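PDB 4K0J: heavy metal cation tricomponent efflux pump ZneA(CzcA-like) from Cupriavidus metallidurans, which probably exports zinc ions in exchange for protons, as an inner-membrane pump of the resistance-nodulation-cell division family. Local coordinates for residues P367-M372 with F473-V478. Numbering follows the deposited sequence.
Sequences PLSLLM and FGALLV
Met372 reaches across to the backbone of Gly474 and to Val478, bridging the two helices 365-379 and 463-479. Its CG stands anti to the backbone N (chi1 -157°) and the chain stays extended as far as SD, then bends at chi3, which brings the terminal methyl over the glycine. There CE lies 3.6 Å from Gly474 CA and the same 3.6 Å from Gly474 O. One turn further along, Val478 meets this methyl with a single branch, its CG2 3.6 Å from Met372 CE. Leu368 adds a looser apolar touch, its CD2 standing 4.4 Å from Val478 CG2.

Beside the methionine, Ser369 occupies the point of nearest backbone approach, with its CA 5.1 Å from Gly474 CA. The hydroxyl, placed anti to its carbonyl carbon (chi1 -60°), remains close to its own helix and is hydrogen-bonded to Thr365 O. Across the contact OG lies 3.6 Å from Ala475 N, a van der Waals contact and not a hydrogen bond, and the Ala475 methyl lies alongside. No hydrogen bond joins the two segments.

Ile397 covers the Ser369 and Ala475 side, whereas Val23 and Phe20 of helix 13-31 pack on Met372 and Val478. The segment axes approach to 8.8 Å at 128° between their N-to-C directions. Small residues at the crossing, Ser369, Gly474 and Ala475, allow the close CA approach, with Met372, Leu368 and Val478 beside them: an obliquely antiparallel packing of two predicted transmembrane helices within the helical bundle of an RND transporter.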
ATOM      1  N   PRO C 367      30.896   9.058  25.631  1.00 78.37           N
ATOM      2  CA  PRO C 367      30.545   7.735  25.102  1.00 74.88           C
ATOM      3  C   PRO C 367      29.204   7.241  25.636  1.00 68.20           C
ATOM      4  O   PRO C 367      28.501   6.501  24.945  1.00 66.35           O
ATOM      5  CB  PRO C 367      31.677   6.843  25.618  1.00 78.71           C
ATOM      6  CG  PRO C 367      32.138   7.510  26.857  1.00 83.60           C
ATOM      7  CD  PRO C 367      32.022   8.979  26.582  1.00 82.13           C
ATOM      8  N   LEU C 368      28.860   7.648  26.852  1.00 61.05           N
ATOM      9  CA  LEU C 368      27.593   7.254  27.454  1.00 67.67           C
ATOM     10  C   LEU C 368      26.418   7.805  26.661  1.00 65.87           C
ATOM     11  O   LEU C 368      25.512   7.063  26.288  1.00 75.90           O
ATOM     12  CB  LEU C 368      27.514   7.723  28.908  1.00 87.81           C
ATOM     13  CG  LEU C 368      27.776   6.673  29.993  1.00103.86           C
ATOM     14  CD1 LEU C 368      29.042   5.881  29.701  1.00110.09           C
ATOM     15  CD2 LEU C 368      27.867   7.336  31.355  1.00108.60           C
ATOM     16  N   SER C 369      26.443   9.107  26.400  1.00 52.23           N
ATOM     17  CA  SER C 369      25.376   9.755  25.646  1.00 53.97           C
ATOM     18  C   SER C 369      25.263   9.196  24.230  1.00 57.97           C
ATOM     19  O   SER C 369      24.164   8.979  23.724  1.00 58.41           O
ATOM     20  CB  SER C 369      25.601  11.266  25.598  1.00 60.24           C
ATOM     21  OG  SER C 369      25.609  11.813  26.903  1.00 73.91           O
ATOM     22  N   LEU C 370      26.408   8.964  23.601  1.00 60.75           N
ATOM     23  CA  LEU C 370      26.445   8.406  22.255  1.00 65.95           C
ATOM     24  C   LEU C 370      25.736   7.054  22.196  1.00 67.18           C
ATOM     25  O   LEU C 370      24.901   6.820  21.321  1.00 64.67           O
ATOM     26  CB  LEU C 370      27.890   8.282  21.765  1.00 67.94           C
ATOM     27  CG  LEU C 370      28.457   9.464  20.971  1.00 62.05           C
ATOM     28  CD1 LEU C 370      28.019  10.805  21.556  1.00 45.76           C
ATOM     29  CD2 LEU C 370      29.979   9.379  20.894  1.00 58.28           C
ATOM     30  N   LEU C 371      26.063   6.173  23.137  1.00 64.63           N
ATOM     31  CA  LEU C 371      25.384   4.888  23.240  1.00 64.42           C
ATOM     32  C   LEU C 371      23.921   5.078  23.611  1.00 68.10           C
ATOM     33  O   LEU C 371      23.061   4.275  23.243  1.00 56.06           O
ATOM     34  CB  LEU C 371      26.073   4.009  24.281  1.00 55.75           C
ATOM     35  CG  LEU C 371      27.486   3.610  23.871  1.00 60.97           C
ATOM     36  CD1 LEU C 371      28.118   2.684  24.895  1.00 58.82           C
ATOM     37  CD2 LEU C 371      27.450   2.960  22.496  1.00 65.14           C
ATOM     38  N   MET C 372      23.645   6.155  24.337  1.00 80.20           N
ATOM     39  CA  MET C 372      22.302   6.442  24.807  1.00 89.80           C
ATOM     40  C   MET C 372      21.505   7.177  23.736  1.00 88.35           C
ATOM     41  O   MET C 372      20.306   7.408  23.889  1.00 87.39           O
ATOM     42  CB  MET C 372      22.378   7.274  26.083  1.00 99.55           C
ATOM     43  CG  MET C 372      21.160   7.188  26.978  1.00103.19           C
ATOM     44  SD  MET C 372      21.640   7.442  28.695  1.00115.57           S
ATOM     45  CE  MET C 372      22.839   8.758  28.518  1.00105.32           C
ATOM     46  N   PHE C 473      19.655  15.110  25.674  1.00107.89           N
ATOM     47  CA  PHE C 473      18.811  14.654  26.768  1.00109.86           C
ATOM     48  C   PHE C 473      19.549  13.622  27.616  1.00 94.94           C
ATOM     49  O   PHE C 473      19.315  13.508  28.819  1.00 98.35           O
ATOM     50  CB  PHE C 473      17.502  14.073  26.242  1.00119.79           C
ATOM     51  CG  PHE C 473      16.560  13.642  27.326  1.00129.26           C
ATOM     52  CD1 PHE C 473      15.905  14.582  28.106  1.00133.13           C
ATOM     53  CD2 PHE C 473      16.333  12.298  27.569  1.00134.60           C
ATOM     54  CE1 PHE C 473      15.038  14.190  29.111  1.00136.27           C
ATOM     55  CE2 PHE C 473      15.466  11.900  28.571  1.00139.27           C
ATOM     56  CZ  PHE C 473      14.818  12.847  29.343  1.00139.00           C
ATOM     57  N   GLY C 474      20.445  12.877  26.977  1.00 77.50           N
ATOM     58  CA  GLY C 474      21.272  11.915  27.677  1.00 71.72           C
ATOM     59  C   GLY C 474      22.305  12.607  28.543  1.00 67.20           C
ATOM     60  O   GLY C 474      22.615  12.148  29.638  1.00 57.62           O
ATOM     61  N   ALA C 475      22.835  13.721  28.048  1.00 73.80           N
ATOM     62  CA  ALA C 475      23.804  14.512  28.795  1.00 82.81           C
ATOM     63  C   ALA C 475      23.133  15.093  30.029  1.00 85.27           C
ATOM     64  O   ALA C 475      23.726  15.151  31.109  1.00 78.04           O
ATOM     65  CB  ALA C 475      24.360  15.624  27.925  1.00 86.04           C
ATOM     66  N   LEU C 476      21.889  15.524  29.851  1.00 91.39           N
ATOM     67  CA  LEU C 476      21.066  15.981  30.960  1.00100.04           C
ATOM     68  C   LEU C 476      20.872  14.859  31.976  1.00 85.33           C
ATOM     69  O   LEU C 476      21.117  15.035  33.167  1.00 76.59           O
ATOM     70  CB  LEU C 476      19.707  16.452  30.443  1.00114.03           C
ATOM     71  CG  LEU C 476      18.645  16.738  31.504  1.00125.17           C
ATOM     72  CD1 LEU C 476      19.081  17.892  32.395  1.00131.24           C
ATOM     73  CD2 LEU C 476      17.301  17.026  30.853  1.00127.39           C
ATOM     74  N   LEU C 477      20.444  13.703  31.484  1.00 80.20           N
ATOM     75  CA  LEU C 477      20.149  12.550  32.328  1.00 76.61           C
ATOM     76  C   LEU C 477      21.403  11.951  32.975  1.00 80.59           C
ATOM     77  O   LEU C 477      21.305  11.101  33.858  1.00 84.56           O
ATOM     78  CB  LEU C 477      19.418  11.483  31.507  1.00 73.87           C
ATOM     79  CG  LEU C 477      18.671  10.373  32.252  1.00 77.07           C
ATOM     80  CD1 LEU C 477      17.453  10.939  32.968  1.00 85.59           C
ATOM     81  CD2 LEU C 477      18.271   9.255  31.300  1.00 70.53           C
ATOM     82  N   VAL C 478      22.579  12.389  32.535  1.00 78.35           N
ATOM     83  CA  VAL C 478      23.836  11.889  33.089  1.00 69.41           C
ATOM     84  C   VAL C 478      24.421  12.858  34.106  1.00 62.82           C
ATOM     85  O   VAL C 478      24.813  12.460  35.201  1.00 58.03           O
ATOM     86  CB  VAL C 478      24.884  11.625  31.982  1.00 66.18           C
ATOM     87  CG1 VAL C 478      26.296  11.636  32.552  1.00 55.21           C
ATOM     88  CG2 VAL C 478      24.600  10.307  31.285  1.00 67.01           C
TER